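Local coordinates for protein yeast glycogen phosphorylase (Saccharomyces cerevisiae, PDB 1YGP) that belongs to the carbohydrate phosphorylases, a family of the GT-B fold, and carries pyridoxal-5'-phosphate as its bound ligand, at residues Glu429-Ile434 / Ala471-Val476. Residues are numbered along the deposited sequence; the frame is centred on the assembly and turned at random.
Sequences EIIYDI and AFLAIV
I434 N donates to I430 O at 2.8 Å, a bond of the regular helix, and the I434 side chain turns toward the neighbouring helix. That helix meets it with L473, whose CG stands anti to the backbone N (chi1 175°) and carries the isopropyl fork, CD1 and CD2, toward helix 425-445. Each prong has its own isoleucine: CD2 reaches CD1 of I431 at 3.9 Å, while CD1 reaches CG2 of I434 at 4.0 Å, and the two methyls thus bridge residues one helical turn apart. The leucine crosses both side chains at about a right angle. V476, a turn beyond L473, adds a looser touch, its CG1 lying 4.3 Å from CG2 of I434. With the segment axes 11.7 Å apart and inclined at 63°, the backbones stay apart and aliphatic side-chain carbons, mostly methyls, make the contact, which exemplifies how two widely spaced helices can be joined through branched aliphatic residues. Other elements complete this buried patch: V375 of helix 372-384 touches both I431 and L473, and W389 and W393 of helix 389-399 pack on I434. Helix 470-477 also rests on Y402 of strand 400-404 and leads directly into strand 478-483, the next strand of the same mixed sheet.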
loop_
_atom_site.group_PDB
_atom_site.type_symbol
_atom_site.label_atom_id
_atom_site.label_comp_id
_atom_site.label_asym_id
_atom_site.label_seq_id
_atom_site.Cartn_x
_atom_site.Cartn_y
_atom_site.Cartn_z
ATOM N N GLU A 429 -10.028 -36.174 7.138
ATOM C CA GLU A 429 -9.740 -37.579 6.928
ATOM C C GLU A 429 -8.507 -37.965 7.734
ATOM O O GLU A 429 -8.530 -38.908 8.534
ATOM C CB GLU A 429 -9.485 -37.833 5.459
ATOM C CG GLU A 429 -10.657 -37.715 4.510
ATOM C CD GLU A 429 -10.378 -38.187 3.075
ATOM O OE1 GLU A 429 -9.250 -38.573 2.741
ATOM O OE2 GLU A 429 -11.315 -38.177 2.269
ATOM N N ILE A 430 -7.425 -37.205 7.602
ATOM C CA ILE A 430 -6.204 -37.527 8.321
ATOM C C ILE A 430 -6.429 -37.372 9.833
ATOM O O ILE A 430 -5.918 -38.206 10.593
ATOM C CB ILE A 430 -5.064 -36.617 7.756
ATOM C CG1 ILE A 430 -4.931 -36.825 6.250
ATOM C CG2 ILE A 430 -3.725 -37.010 8.342
ATOM C CD1 ILE A 430 -3.902 -35.971 5.514
ATOM N N ILE A 431 -7.240 -36.426 10.336
ATOM C CA ILE A 431 -7.449 -36.340 11.776
ATOM C C ILE A 431 -8.197 -37.572 12.267
ATOM O O ILE A 431 -7.864 -38.103 13.337
ATOM C CB ILE A 431 -8.214 -35.053 12.139
ATOM C CG1 ILE A 431 -7.332 -33.879 11.734
ATOM C CG2 ILE A 431 -8.490 -34.953 13.647
ATOM C CD1 ILE A 431 -7.903 -32.463 11.944
ATOM N N TYR A 432 -9.161 -38.100 11.507
ATOM C CA TYR A 432 -9.817 -39.332 11.911
ATOM C C TYR A 432 -8.808 -40.469 11.933
ATOM O O TYR A 432 -8.759 -41.202 12.924
ATOM C CB TYR A 432 -10.956 -39.652 10.959
ATOM C CG TYR A 432 -12.233 -38.866 11.251
ATOM C CD1 TYR A 432 -12.435 -38.324 12.518
ATOM C CD2 TYR A 432 -13.233 -38.737 10.280
ATOM C CE1 TYR A 432 -13.612 -37.672 12.831
ATOM C CE2 TYR A 432 -14.418 -38.075 10.589
ATOM C CZ TYR A 432 -14.593 -37.547 11.872
ATOM O OH TYR A 432 -15.750 -36.874 12.219
ATOM N N ASP A 433 -7.933 -40.589 10.933
ATOM C CA ASP A 433 -6.924 -41.640 10.931
ATOM C C ASP A 433 -5.947 -41.579 12.088
ATOM O O ASP A 433 -5.746 -42.579 12.786
ATOM C CB ASP A 433 -6.113 -41.604 9.657
ATOM C CG ASP A 433 -6.752 -42.251 8.434
ATOM O OD1 ASP A 433 -7.962 -42.492 8.394
ATOM O OD2 ASP A 433 -6.000 -42.504 7.497
ATOM N N ILE A 434 -5.379 -40.394 12.314
ATOM C CA ILE A 434 -4.450 -40.115 13.400
ATOM C C ILE A 434 -5.072 -40.576 14.720
ATOM O O ILE A 434 -4.476 -41.347 15.481
ATOM C CB ILE A 434 -4.157 -38.573 13.340
ATOM C CG1 ILE A 434 -3.155 -38.293 12.202
ATOM C CG2 ILE A 434 -3.638 -38.055 14.689
ATOM C CD1 ILE A 434 -2.886 -36.804 11.863
ATOM N N ALA A 471 -5.888 -29.127 21.077
ATOM C CA ALA A 471 -4.805 -29.348 22.035
ATOM C C ALA A 471 -4.447 -30.827 22.174
ATOM O O ALA A 471 -3.265 -31.165 22.282
ATOM C CB ALA A 471 -5.169 -28.847 23.427
ATOM N N PHE A 472 -5.426 -31.736 22.090
ATOM C CA PHE A 472 -5.111 -33.158 22.134
ATOM C C PHE A 472 -4.426 -33.611 20.837
ATOM O O PHE A 472 -3.482 -34.413 20.903
ATOM C CB PHE A 472 -6.366 -33.959 22.339
ATOM C CG PHE A 472 -7.041 -33.728 23.681
ATOM C CD1 PHE A 472 -6.553 -32.803 24.615
ATOM C CD2 PHE A 472 -8.188 -34.466 23.972
ATOM C CE1 PHE A 472 -7.210 -32.620 25.824
ATOM C CE2 PHE A 472 -8.840 -34.275 25.188
ATOM C CZ PHE A 472 -8.352 -33.354 26.110
ATOM N N LEU A 473 -4.824 -33.101 19.653
ATOM C CA LEU A 473 -4.133 -33.387 18.405
ATOM C C LEU A 473 -2.686 -32.894 18.467
ATOM O O LEU A 473 -1.759 -33.541 17.939
ATOM C CB LEU A 473 -4.866 -32.701 17.255
ATOM C CG LEU A 473 -4.334 -32.697 15.805
ATOM C CD1 LEU A 473 -3.997 -34.086 15.263
ATOM C CD2 LEU A 473 -5.435 -32.077 14.962
ATOM N N ALA A 474 -2.480 -31.746 19.134
ATOM C CA ALA A 474 -1.152 -31.196 19.279
ATOM C C ALA A 474 -0.331 -32.080 20.207
ATOM O O ALA A 474 0.828 -32.311 19.862
ATOM C CB ALA A 474 -1.217 -29.803 19.855
ATOM N N ILE A 475 -0.847 -32.643 21.327
ATOM C CA ILE A 475 -0.062 -33.545 22.187
ATOM C C ILE A 475 0.327 -34.782 21.383
ATOM O O ILE A 475 1.499 -35.152 21.330
ATOM C CB ILE A 475 -0.795 -34.119 23.415
ATOM C CG1 ILE A 475 -1.643 -33.153 24.207
ATOM C CG2 ILE A 475 0.313 -34.620 24.302
ATOM C CD1 ILE A 475 -0.977 -31.943 24.843
ATOM N N VAL A 476 -0.652 -35.415 20.737
ATOM C CA VAL A 476 -0.414 -36.597 19.920
ATOM C C VAL A 476 0.543 -36.343 18.753
ATOM O O VAL A 476 1.255 -37.279 18.384
ATOM C CB VAL A 476 -1.782 -37.122 19.414
ATOM C CG1 VAL A 476 -1.640 -38.259 18.445
ATOM C CG2 VAL A 476 -2.544 -37.681 20.592
#